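Local coordinates for protein choline kinase (Cryptosporidium parvum, PDB 3MES) that probably catalyses ATP-dependent phosphorylation of choline, and perhaps ethanolamine, and is seen here with ADP and magnesium bound, at residues 52-57 with 105-110; 306-311 with 316-321; 333-338 with 346-351. One frame throughout, in Å; residues are numbered along the deposited sequence.

Contact 1. Residues 52-57 with 105-110. With ADP (adenosine-5'-diphosphate), chain I.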
loop_
_atom_site.group_PDB
_atom_site.type_symbol
_atom_site.label_atom_id
_atom_site.label_comp_id
_atom_site.label_asym_id
_atom_site.label_seq_id
_atom_site.Cartn_x
_atom_site.Cartn_y
_atom_site.Cartn_z
ATOM N N GLU B 52 -27.688 -0.400 -27.539
ATOM C CA GLU B 52 -27.015 -0.232 -28.824
ATOM C C GLU B 52 -26.362 1.144 -28.929
ATOM O O GLU B 52 -25.323 1.300 -29.570
ATOM C CB GLU B 52 -27.994 -0.444 -29.981
ATOM C CG GLU B 52 -27.358 -1.056 -31.223
ATOM C CD GLU B 52 -26.864 -2.474 -30.980
ATOM O OE1 GLU B 52 -25.727 -2.791 -31.391
ATOM O OE2 GLU B 52 -27.611 -3.268 -30.362
ATOM N N ILE B 53 -26.975 2.136 -28.292
ATOM C CA ILE B 53 -26.465 3.501 -28.326
ATOM C C ILE B 53 -25.230 3.653 -27.447
ATOM O O ILE B 53 -24.336 4.446 -27.746
ATOM C CB ILE B 53 -27.537 4.514 -27.881
ATOM C CG1 ILE B 53 -28.554 4.738 -29.002
ATOM C CG2 ILE B 53 -26.893 5.831 -27.478
ATOM C CD1 ILE B 53 -29.696 5.659 -28.619
ATOM N N ILE B 54 -25.188 2.892 -26.359
ATOM C CA ILE B 54 -24.034 2.891 -25.475
ATOM C C ILE B 54 -22.884 2.138 -26.133
ATOM O O ILE B 54 -21.723 2.532 -26.021
ATOM C CB ILE B 54 -24.368 2.240 -24.120
ATOM C CG1 ILE B 54 -25.423 3.069 -23.381
ATOM C CG2 ILE B 54 -23.114 2.095 -23.277
ATOM C CD1 ILE B 54 -25.946 2.416 -22.124
ATOM N N ILE B 55 -23.223 1.057 -26.827
ATOM C CA ILE B 55 -22.236 0.240 -27.520
ATOM C C ILE B 55 -21.637 0.970 -28.723
ATOM O O ILE B 55 -20.439 0.870 -28.990
ATOM C CB ILE B 55 -22.840 -1.108 -27.959
ATOM C CG1 ILE B 55 -23.315 -1.890 -26.732
ATOM C CG2 ILE B 55 -21.828 -1.917 -28.758
ATOM C CD1 ILE B 55 -23.759 -3.303 -27.034
ATOM N N GLY B 56 -22.471 1.715 -29.440
ATOM C CA GLY B 56 -21.985 2.536 -30.543
ATOM C C GLY B 56 -21.034 3.608 -30.042
ATOM O O GLY B 56 -19.980 3.843 -30.629
ATOM N N ILE B 57 -21.411 4.256 -28.946
ATOM C CA ILE B 57 -20.586 5.296 -28.343
ATOM C C ILE B 57 -19.253 4.741 -27.847
ATOM O O ILE B 57 -18.228 5.419 -27.916
ATOM C CB ILE B 57 -21.324 5.986 -27.178
ATOM C CG1 ILE B 57 -22.459 6.859 -27.720
ATOM C CG2 ILE B 57 -20.355 6.815 -26.340
ATOM C CD1 ILE B 57 -23.338 7.472 -26.647
ATOM N N ILE B 105 -15.141 -1.035 -18.933
ATOM C CA ILE B 105 -15.217 0.396 -18.676
ATOM C C ILE B 105 -16.463 0.741 -17.874
ATOM O O ILE B 105 -17.374 -0.079 -17.740
ATOM C CB ILE B 105 -15.187 1.237 -19.978
ATOM C CG1 ILE B 105 -16.465 1.031 -20.795
ATOM C CG2 ILE B 105 -13.942 0.923 -20.794
ATOM C CD1 ILE B 105 -17.662 1.797 -20.264
ATOM N N LEU B 106 -16.488 1.955 -17.334
ATOM C CA LEU B 106 -17.622 2.437 -16.559
ATOM C C LEU B 106 -18.319 3.543 -17.344
ATOM O O LEU B 106 -17.745 4.605 -17.575
ATOM C CB LEU B 106 -17.144 2.956 -15.198
ATOM C CG LEU B 106 -18.177 3.346 -14.138
ATOM C CD1 LEU B 106 -18.870 4.654 -14.493
ATOM C CD2 LEU B 106 -19.187 2.227 -13.930
ATOM N N PHE B 107 -19.550 3.280 -17.771
ATOM C CA PHE B 107 -20.305 4.249 -18.560
ATOM C C PHE B 107 -21.217 5.064 -17.655
ATOM O O PHE B 107 -22.167 4.536 -17.083
ATOM C CB PHE B 107 -21.130 3.539 -19.635
ATOM C CG PHE B 107 -21.546 4.432 -20.771
ATOM C CD1 PHE B 107 -20.851 4.417 -21.972
ATOM C CD2 PHE B 107 -22.629 5.284 -20.643
ATOM C CE1 PHE B 107 -21.229 5.236 -23.021
ATOM C CE2 PHE B 107 -23.013 6.105 -21.691
ATOM C CZ PHE B 107 -22.310 6.080 -22.880
ATOM N N ARG B 108 -20.925 6.354 -17.533
ATOM C CA ARG B 108 -21.661 7.219 -16.619
ATOM C C ARG B 108 -22.529 8.233 -17.357
ATOM O O ARG B 108 -22.030 9.041 -18.138
ATOM C CB ARG B 108 -20.691 7.945 -15.682
ATOM C CG ARG B 108 -21.351 8.939 -14.747
ATOM C CD ARG B 108 -20.318 9.679 -13.905
ATOM N NE ARG B 108 -19.619 8.793 -12.978
ATOM C CZ ARG B 108 -20.060 8.487 -11.760
ATOM N NH1 ARG B 108 -21.205 8.992 -11.322
ATOM N NH2 ARG B 108 -19.357 7.677 -10.980
ATOM N N ILE B 109 -23.833 8.185 -17.101
ATOM C CA ILE B 109 -24.757 9.172 -17.645
ATOM C C ILE B 109 -25.282 10.072 -16.527
ATOM O O ILE B 109 -25.875 9.594 -15.564
ATOM C CB ILE B 109 -25.934 8.504 -18.379
ATOM C CG1 ILE B 109 -25.414 7.565 -19.471
ATOM C CG2 ILE B 109 -26.857 9.558 -18.972
ATOM C CD1 ILE B 109 -26.500 7.002 -20.362
ATOM N N TYR B 110 -25.057 11.375 -16.660
ATOM C CA TYR B 110 -25.409 12.319 -15.604
ATOM C C TYR B 110 -26.917 12.448 -15.411
ATOM O O TYR B 110 -27.637 12.859 -16.324
ATOM C CB TYR B 110 -24.803 13.696 -15.885
ATOM C CG TYR B 110 -23.308 13.675 -16.105
ATOM C CD1 TYR B 110 -22.466 13.018 -15.218
ATOM C CD2 TYR B 110 -22.737 14.324 -17.194
ATOM C CE1 TYR B 110 -21.100 12.999 -15.412
ATOM C CE2 TYR B 110 -21.368 14.311 -17.395
ATOM C CZ TYR B 110 -20.556 13.647 -16.501
ATOM O OH TYR B 110 -19.192 13.628 -16.690
HETATM P PB ADP I . -23.660 8.323 -7.928
HETATM O O1B ADP I . -25.027 8.057 -8.515
HETATM O O2B ADP I . -22.824 9.308 -8.708
HETATM O O3B ADP I . -23.670 8.547 -6.433
HETATM P PA ADP I . -21.431 6.616 -7.553
HETATM O O1A ADP I . -21.386 6.969 -6.085
HETATM O O2A ADP I . -20.409 7.181 -8.506
HETATM O O3A ADP I . -22.901 6.922 -8.136
HETATM O "O5'" ADP I . -21.419 5.015 -7.674
HETATM C "C5'" ADP I . -20.198 4.311 -7.838
HETATM C "C4'" ADP I . -20.430 2.880 -7.392
HETATM O "O4'" ADP I . -20.452 2.036 -8.540
HETATM C "C3'" ADP I . -19.287 2.416 -6.508
HETATM O "O3'" ADP I . -19.792 2.012 -5.236
HETATM C "C2'" ADP I . -18.668 1.242 -7.232
HETATM O "O2'" ADP I . -19.100 0.029 -6.614
HETATM C "C1'" ADP I . -19.214 1.339 -8.645
HETATM N N9 ADP I . -18.298 2.160 -9.471
HETATM C C8 ADP I . -18.456 3.468 -9.755
HETATM N N7 ADP I . -17.447 3.928 -10.538
HETATM C C5 ADP I . -16.617 2.894 -10.767
HETATM C C6 ADP I . -15.356 2.686 -11.516
HETATM N N6 ADP I . -14.771 3.705 -12.192
HETATM N N1 ADP I . -14.813 1.447 -11.502
HETATM C C2 ADP I . -15.388 0.429 -10.832
HETATM N N3 ADP I . -16.532 0.542 -10.134
HETATM C C4 ADP I . -17.182 1.730 -10.063
#

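Contact 2. Residues 306-311 with 316-321. With MG (magnesium ion), chain M; DME (decamethonium ion), chain K; PT3 (N-propyl-tartramic acid), chain L.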
loop_
_atom_site.group_PDB
_atom_site.type_symbol
_atom_site.label_atom_id
_atom_site.label_comp_id
_atom_site.label_asym_id
_atom_site.label_seq_id
_atom_site.Cartn_x
_atom_site.Cartn_y
_atom_site.Cartn_z
ATOM N N ILE B 306 -17.685 2.718 12.201
ATOM C CA ILE B 306 -18.899 2.454 12.967
ATOM C C ILE B 306 -20.094 2.057 12.100
ATOM O O ILE B 306 -21.005 1.374 12.568
ATOM C CB ILE B 306 -19.300 3.687 13.799
ATOM C CG1 ILE B 306 -18.187 4.050 14.788
ATOM C CG2 ILE B 306 -20.617 3.440 14.518
ATOM C CD1 ILE B 306 -18.339 5.433 15.407
ATOM N N TYR B 307 -20.092 2.481 10.840
ATOM C CA TYR B 307 -21.274 2.312 9.996
ATOM C C TYR B 307 -21.098 1.298 8.871
ATOM O O TYR B 307 -20.233 1.441 8.008
ATOM C CB TYR B 307 -21.740 3.669 9.465
ATOM C CG TYR B 307 -21.822 4.692 10.570
ATOM C CD1 TYR B 307 -22.856 4.657 11.497
ATOM C CD2 TYR B 307 -20.845 5.666 10.716
ATOM C CE1 TYR B 307 -22.925 5.580 12.524
ATOM C CE2 TYR B 307 -20.908 6.591 11.742
ATOM C CZ TYR B 307 -21.948 6.541 12.643
ATOM O OH TYR B 307 -22.014 7.460 13.665
ATOM N N ASP B 308 -21.934 0.268 8.904
ATOM C CA ASP B 308 -21.935 -0.778 7.895
ATOM C C ASP B 308 -23.182 -0.624 7.038
ATOM O O ASP B 308 -24.297 -0.801 7.524
ATOM C CB ASP B 308 -21.925 -2.148 8.572
ATOM C CG ASP B 308 -21.670 -3.284 7.602
ATOM O OD1 ASP B 308 -21.251 -3.018 6.456
ATOM O OD2 ASP B 308 -21.885 -4.449 7.993
ATOM N N TYR B 309 -22.993 -0.285 5.766
ATOM C CA TYR B 309 -24.115 -0.064 4.857
ATOM C C TYR B 309 -24.423 -1.302 4.021
ATOM O O TYR B 309 -25.051 -1.208 2.968
ATOM C CB TYR B 309 -23.842 1.137 3.943
ATOM C CG TYR B 309 -23.257 2.326 4.673
ATOM C CD1 TYR B 309 -24.016 3.048 5.584
ATOM C CD2 TYR B 309 -21.944 2.720 4.457
ATOM C CE1 TYR B 309 -23.484 4.130 6.257
ATOM C CE2 TYR B 309 -21.405 3.799 5.122
ATOM C CZ TYR B 309 -22.177 4.501 6.022
ATOM O OH TYR B 309 -21.639 5.578 6.689
ATOM N N CYS B 310 -23.979 -2.461 4.495
ATOM C CA CYS B 310 -24.263 -3.723 3.817
ATOM C C CYS B 310 -25.291 -4.543 4.585
ATOM O O CYS B 310 -25.024 -5.674 4.983
ATOM C CB CYS B 310 -22.984 -4.536 3.626
ATOM S SG CYS B 310 -21.880 -3.899 2.353
ATOM N N SER B 311 -26.464 -3.957 4.795
ATOM C CA SER B 311 -27.563 -4.635 5.467
ATOM C C SER B 311 -28.782 -4.627 4.552
ATOM O O SER B 311 -29.043 -3.638 3.865
ATOM C CB SER B 311 -27.886 -3.939 6.789
ATOM O OG SER B 311 -28.898 -4.628 7.502
ATOM N N TYR B 316 -31.457 -0.833 7.119
ATOM C CA TYR B 316 -30.544 -1.061 5.998
ATOM C C TYR B 316 -29.146 -0.504 6.255
ATOM O O TYR B 316 -28.447 -0.084 5.333
ATOM C CB TYR B 316 -31.134 -0.508 4.698
ATOM C CG TYR B 316 -32.497 -1.084 4.394
ATOM C CD1 TYR B 316 -32.653 -2.440 4.138
ATOM C CD2 TYR B 316 -33.629 -0.280 4.385
ATOM C CE1 TYR B 316 -33.896 -2.978 3.874
ATOM C CE2 TYR B 316 -34.877 -0.810 4.118
ATOM C CZ TYR B 316 -35.003 -2.160 3.863
ATOM O OH TYR B 316 -36.240 -2.695 3.596
ATOM N N PHE B 317 -28.757 -0.506 7.524
ATOM C CA PHE B 317 -27.401 -0.181 7.929
ATOM C C PHE B 317 -27.239 -0.587 9.387
ATOM O O PHE B 317 -28.179 -0.477 10.172
ATOM C CB PHE B 317 -27.112 1.312 7.749
ATOM C CG PHE B 317 -27.790 2.189 8.766
ATOM C CD1 PHE B 317 -27.255 2.341 10.035
ATOM C CD2 PHE B 317 -28.962 2.860 8.453
ATOM C CE1 PHE B 317 -27.872 3.143 10.972
ATOM C CE2 PHE B 317 -29.585 3.665 9.387
ATOM C CZ PHE B 317 -29.039 3.807 10.648
ATOM N N LYS B 318 -26.056 -1.076 9.739
ATOM C CA LYS B 318 -25.758 -1.435 11.120
ATOM C C LYS B 318 -24.703 -0.491 11.666
ATOM O O LYS B 318 -23.835 -0.021 10.927
ATOM C CB LYS B 318 -25.237 -2.870 11.218
ATOM C CG LYS B 318 -26.058 -3.911 10.480
ATOM C CD LYS B 318 -25.334 -5.250 10.494
ATOM C CE LYS B 318 -25.991 -6.253 9.565
ATOM N NZ LYS B 318 -25.112 -7.436 9.342
ATOM N N PHE B 319 -24.776 -0.218 12.963
ATOM C CA PHE B 319 -23.807 0.654 13.605
ATOM C C PHE B 319 -23.299 0.043 14.902
ATOM O O PHE B 319 -24.043 -0.622 15.624
ATOM C CB PHE B 319 -24.413 2.035 13.870
ATOM C CG PHE B 319 -25.542 2.026 14.863
ATOM C CD1 PHE B 319 -25.299 2.238 16.213
ATOM C CD2 PHE B 319 -26.846 1.813 14.449
ATOM C CE1 PHE B 319 -26.334 2.233 17.130
ATOM C CE2 PHE B 319 -27.887 1.809 15.362
ATOM C CZ PHE B 319 -27.630 2.019 16.705
ATOM N N LYS B 320 -22.021 0.261 15.186
ATOM C CA LYS B 320 -21.439 -0.165 16.451
ATOM C C LYS B 320 -20.436 0.869 16.946
ATOM O O LYS B 320 -19.298 0.933 16.483
ATOM C CB LYS B 320 -20.805 -1.553 16.324
ATOM C CG LYS B 320 -21.809 -2.689 16.477
ATOM C CD LYS B 320 -21.244 -4.022 16.004
ATOM C CE LYS B 320 -21.088 -4.048 14.489
ATOM N NZ LYS B 320 -20.614 -5.375 13.999
ATOM N N TYR B 321 -20.886 1.688 17.888
ATOM C CA TYR B 321 -20.085 2.784 18.413
ATOM C C TYR B 321 -18.735 2.306 18.952
ATOM O O TYR B 321 -17.725 3.000 18.821
ATOM C CB TYR B 321 -20.872 3.513 19.502
ATOM C CG TYR B 321 -20.234 4.787 19.995
ATOM C CD1 TYR B 321 -20.550 6.012 19.422
ATOM C CD2 TYR B 321 -19.324 4.769 21.042
ATOM C CE1 TYR B 321 -19.972 7.183 19.877
ATOM C CE2 TYR B 321 -18.743 5.934 21.502
ATOM C CZ TYR B 321 -19.069 7.136 20.918
ATOM O OH TYR B 321 -18.486 8.295 21.376
HETATM MG MG MG M . -18.519 2.656 7.173
HETATM N N1 DME K . -24.858 -0.841 -0.998
HETATM C C2 DME K . -26.084 -0.042 -1.157
HETATM C C3 DME K . -25.760 1.446 -0.990
HETATM C C4 DME K . -27.036 2.265 -0.763
HETATM C C5 DME K . -26.731 3.764 -0.659
HETATM C C6 DME K . -25.976 4.094 0.634
HETATM C C7 DME K . -26.807 4.996 1.553
HETATM C C8 DME K . -26.087 6.318 1.831
HETATM C C9 DME K . -25.265 6.253 3.120
HETATM C C10 DME K . -23.914 6.953 2.941
HETATM C C11 DME K . -23.474 7.633 4.238
HETATM N N12 DME K . -22.221 8.374 4.018
HETATM C C13 DME K . -25.171 -2.101 -0.303
HETATM C C14 DME K . -24.300 -1.140 -2.327
HETATM C C15 DME K . -23.876 -0.082 -0.206
HETATM C C16 DME K . -21.179 7.466 3.517
HETATM C C17 DME K . -22.455 9.439 3.032
HETATM C C18 DME K . -21.777 8.957 5.296
HETATM O O1 PT3 L . -21.561 8.662 -3.325
HETATM O O11 PT3 L . -23.617 9.506 -3.536
HETATM C C1 PT3 L . -22.780 8.713 -3.053
HETATM C C2 PT3 L . -23.282 7.717 -2.011
HETATM O O2 PT3 L . -24.700 7.818 -1.854
HETATM C C3 PT3 L . -22.583 8.034 -0.693
HETATM O O3 PT3 L . -23.547 8.327 0.320
HETATM C C4 PT3 L . -21.760 6.815 -0.307
HETATM O O41 PT3 L . -20.679 6.941 0.264
HETATM N N4 PT3 L . -22.296 5.652 -0.670
HETATM C C41 PT3 L . -21.634 4.367 -0.398
HETATM C C42 PT3 L . -22.643 3.225 -0.539
HETATM C C43 PT3 L . -22.773 2.449 0.773
#

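Contact 3. Residues 333-338 with 346-351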
loop_
_atom_site.group_PDB
_atom_site.type_symbol
_atom_site.label_atom_id
_atom_site.label_comp_id
_atom_site.label_asym_id
_atom_site.label_seq_id
_atom_site.Cartn_x
_atom_site.Cartn_y
_atom_site.Cartn_z
ATOM N N PHE B 333 -2.198 5.012 11.938
ATOM C CA PHE B 333 -2.715 5.674 10.749
ATOM C C PHE B 333 -2.031 7.020 10.569
ATOM O O PHE B 333 -1.499 7.327 9.500
ATOM C CB PHE B 333 -4.226 5.872 10.865
ATOM C CG PHE B 333 -4.843 6.548 9.672
ATOM C CD1 PHE B 333 -5.489 5.808 8.697
ATOM C CD2 PHE B 333 -4.777 7.924 9.527
ATOM C CE1 PHE B 333 -6.060 6.426 7.601
ATOM C CE2 PHE B 333 -5.345 8.548 8.433
ATOM C CZ PHE B 333 -5.989 7.800 7.469
ATOM N N ILE B 334 -2.033 7.814 11.634
ATOM C CA ILE B 334 -1.538 9.178 11.568
ATOM C C ILE B 334 -0.029 9.246 11.364
ATOM O O ILE B 334 0.477 10.184 10.748
ATOM C CB ILE B 334 -1.957 9.980 12.815
ATOM C CG1 ILE B 334 -3.471 10.211 12.787
ATOM C CG2 ILE B 334 -1.207 11.305 12.875
ATOM C CD1 ILE B 334 -4.028 10.761 14.084
ATOM N N SER B 335 0.686 8.249 11.876
ATOM C CA SER B 335 2.128 8.170 11.676
ATOM C C SER B 335 2.454 7.922 10.209
ATOM O O SER B 335 3.375 8.525 9.654
ATOM C CB SER B 335 2.731 7.058 12.535
ATOM O OG SER B 335 2.513 7.314 13.908
ATOM N N VAL B 336 1.699 7.024 9.587
ATOM C CA VAL B 336 1.897 6.709 8.178
ATOM C C VAL B 336 1.471 7.885 7.307
ATOM O O VAL B 336 2.132 8.216 6.323
ATOM C CB VAL B 336 1.104 5.456 7.762
ATOM C CG1 VAL B 336 1.251 5.206 6.267
ATOM C CG2 VAL B 336 1.565 4.247 8.561
ATOM N N TYR B 337 0.360 8.511 7.681
ATOM C CA TYR B 337 -0.147 9.682 6.976
ATOM C C TYR B 337 0.923 10.765 6.895
ATOM O O TYR B 337 1.274 11.230 5.807
ATOM C CB TYR B 337 -1.399 10.225 7.678
ATOM C CG TYR B 337 -1.893 11.550 7.132
ATOM C CD1 TYR B 337 -2.764 11.597 6.049
ATOM C CD2 TYR B 337 -1.487 12.751 7.699
ATOM C CE1 TYR B 337 -3.214 12.801 5.546
ATOM C CE2 TYR B 337 -1.931 13.961 7.202
ATOM C CZ TYR B 337 -2.797 13.981 6.126
ATOM O OH TYR B 337 -3.244 15.186 5.627
ATOM N N LEU B 338 1.445 11.156 8.054
ATOM C CA LEU B 338 2.443 12.217 8.135
ATOM C C LEU B 338 3.743 11.842 7.432
ATOM O O LEU B 338 4.389 12.687 6.813
ATOM C CB LEU B 338 2.721 12.582 9.594
ATOM C CG LEU B 338 1.572 13.285 10.316
ATOM C CD1 LEU B 338 1.866 13.421 11.805
ATOM C CD2 LEU B 338 1.312 14.644 9.687
ATOM N N VAL B 346 8.002 9.397 10.440
ATOM C CA VAL B 346 7.132 9.756 11.546
ATOM C C VAL B 346 6.562 8.489 12.170
ATOM O O VAL B 346 6.059 7.609 11.468
ATOM C CB VAL B 346 5.986 10.684 11.100
ATOM C CG1 VAL B 346 5.142 11.091 12.293
ATOM C CG2 VAL B 346 6.542 11.912 10.398
ATOM N N MET B 347 6.655 8.398 13.492
ATOM C CA MET B 347 6.203 7.212 14.203
ATOM C C MET B 347 5.357 7.592 15.415
ATOM O O MET B 347 5.435 8.716 15.903
ATOM C CB MET B 347 7.402 6.348 14.600
ATOM C CG MET B 347 8.305 6.012 13.418
ATOM S SD MET B 347 9.698 4.931 13.807
ATOM C CE MET B 347 10.666 5.996 14.875
ATOM N N PRO B 348 4.542 6.647 15.900
ATOM C CA PRO B 348 3.552 6.899 16.942
ATOM C C PRO B 348 4.134 7.508 18.217
ATOM O O PRO B 348 3.416 8.182 18.951
ATOM C CB PRO B 348 2.992 5.502 17.236
ATOM C CG PRO B 348 3.258 4.721 15.999
ATOM C CD PRO B 348 4.568 5.232 15.498
ATOM N N SER B 349 5.417 7.278 18.475
ATOM C CA SER B 349 6.031 7.714 19.730
ATOM C C SER B 349 6.408 9.191 19.710
ATOM O O SER B 349 6.778 9.760 20.738
ATOM C CB SER B 349 7.266 6.869 20.047
ATOM O OG SER B 349 8.291 7.084 19.088
ATOM N N GLN B 350 6.317 9.805 18.538
ATOM C CA GLN B 350 6.679 11.209 18.392
ATOM C C GLN B 350 5.549 12.137 18.839
ATOM O O GLN B 350 4.373 11.783 18.769
ATOM C CB GLN B 350 7.105 11.502 16.951
ATOM C CG GLN B 350 8.405 10.814 16.559
ATOM C CD GLN B 350 8.635 10.789 15.061
ATOM O OE1 GLN B 350 7.789 11.226 14.279
ATOM N NE2 GLN B 350 9.786 10.269 14.650
ATOM N N GLN B 351 5.892 13.288 19.349
ATOM C CA GLN B 351 4.887 14.203 19.865
ATOM C C GLN B 351 3.972 14.828 18.816
ATOM O O GLN B 351 2.874 15.117 19.106
ATOM C CB GLN B 351 5.535 15.230 20.810
ATOM C CG GLN B 351 4.625 16.200 21.486
ATOM C CD GLN B 351 3.820 15.635 22.668
ATOM O OE1 GLN B 351 2.593 15.689 22.693
ATOM N NE2 GLN B 351 4.511 15.154 23.662
#

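Contact 1. Residues 52-57 with 105-110
The aromatic ring of Phe-107 reaches from strand 104-109 to helix 51-61 and is met there by two isoleucines. Ile-54 sets its CG2 methyl over one face, 3.7 Å from the ring centroid and 18° off the normal, a CH-pi contact. The methyl is shifted toward the rim, nearest to CD1 of Phe-107, 3.5 Å from Ile-54 CG2. One helical turn on, Ile-57 comes to the edge instead: its CG2 lies near the ring plane, 3.8 Å from Phe-107 CE1, and the two side chains cross at about a right angle. Both isoleucines offer the CG2 branch, anti to the backbone N; in Ile-57 the tip of the CG1 arm, CD1, also grazes CZ of Phe-107. A chi1 of -160° carries the Phe-107 ring off the strand toward the helix, and the CG1 of Ile-109 also lies at the edge of the ring. No hydrogen bond joins the two segments; the contact is apolar and mostly buried, Ile-57 lying at its margin.

The strand's other side belongs to the nucleotide. Leu-106 packs its CG 3.7 Å from N7 of the ADP base. Arg-108, its chain bent at chi3, grips both phosphates: NH2 gives a nearly straight bond of 2.7 Å to ADP O2A, and NH1 a more bent one of 3.1 Å to ADP O2B. Its NE makes a salt bridge with Glu-149, a second hold that probably steadies the guanidinium.

Strand 104-109 runs between strands 85-91 and 146-150 in the antiparallel sheet of the kinase-like N-terminal lobe. Phe-87 and Ile-148 on those strands flank Phe-107. Because Phe-107 points to the helix and Leu-106 and Arg-108 to ADP, helix 51-61 covers the sheet face turned away from ADP; its Ile-55 packs on strand 73-78.

Contact 2. Residues 306-311 with 316-321
Tyr-307 and Phe-319 form the non-hydrogen-bonded pair of a short antiparallel beta hairpin, and Asp-308 and Lys-318 the hydrogen-bonded pair beside it. Asp-308 N reaches Lys-318 O at 2.8 Å, almost straight at 175°, and Lys-318 N returns a bond of equal length to Asp-308 O. A third, from Lys-320 N to a lone pair of Ile-306 O at 3.0 Å, prolongs the ladder; the same oxygen receives a CA-H...O contact from Phe-319.

On one face the CB of Phe-319 lies 3.9 Å from CD1 of the Tyr-307 ring, approaching obliquely. Phe-319 carries its CG between the backbone N and carbonyl carbon (chi1 65°), which sends its ring away from the partner strand. Beyond the strand, Tyr-309 has its CD1 4.2 Å from Phe-317 CB; decamethonium C9 lies over one ring face, and the carbonyl O of Tyr-307 sits over the opposite one. The tartramic acid's C43 meets Tyr-309 CB at 3.6 Å. On the other face, Lys-318 extends past Ser-311, and its NZ stays 4.6 Å from Asp-308 OD2, beyond a salt bridge; Asp-308 OD1 is bonded to Thr-159.

Tyr-307 O binds magnesium at 2.3 Å, with Glu-304 O and Glu-271 OE2 among the metal's other ligands, so the hairpin backbone supplies a metal ligand. The hydroxyl of Tyr-309 pairs with both Glu-304 and Tyr-394, which probably steadies the ring beside the N12 trimethylammonium end of decamethonium. Since the strand pairing sets where the Tyr-307 carbonyl points, hairpin register, metal site and the ligand-facing Tyr-309 ring are probably coupled.

Contact 3. Residues 333-338 with 346-351
Ser-335 and Leu-338, neighbours on one side of helix 327-342, receive the connection that leads to helix 351-362, so the contact belongs to a helix-loop-helix unit. Leu-338 lays its CB against the two methyls of Val-346, 3.9 Å from CG1, the side chains crossing at a slant. Ser-335 meets the backbone where Met-347 joins Pro-348: its OG is 2.9 Å from Pro-348 N, which has no hydrogen to give, and 3.3 Å from Pro-348 CD. This hydroxyl is bonded instead to Lys-331 O, one turn back along its own helix, and with chi1 at -61° it lies beside its own backbone N.

Further out, Ser-339 OG bonds both Ser-335 O and Val-346 N, tying the loop to the helix. Val-353 of helix 351-362 packs on Ser-335 and Val-346 alike. The second subunit also reaches this place, with Thr-165 of that subunit bonded to Val-346 O and its Glu-328 to Ser-349 OG. A type I turn from Met-347 to Gln-350 ends at the N-cap position of helix 351-362. Across that turn Gln-350 OE1 accepts Met-347 N at 3.1 Å, the donor standing well above the amide's carbonyl plane.

Overall arrangement
Contacts 1 and 3 are buried, the first purely apolar, the third mixing one apolar pair with a serine against loop backbone; contact 2 is partly buried, with lysines on its exposed side. Contact 1 belongs to the N-terminal sheet and contact 3 to the helical part, on opposite sides of the chain's centre, their centres about 44 Å apart. Contact 2 comes between them in the chain, and helix 327-342 of contact 3 is the next helix after its strand 318-319. No two contacts share an element or touch. Contacts 1 and 2 both border ligands, one through Leu-106 and Arg-108 on ADP, the other through a carbonyl on magnesium and the Tyr-309 ring on the organic ligands; contact 3 lies away from these sites, its loop hydrogen-bonded to the second subunit.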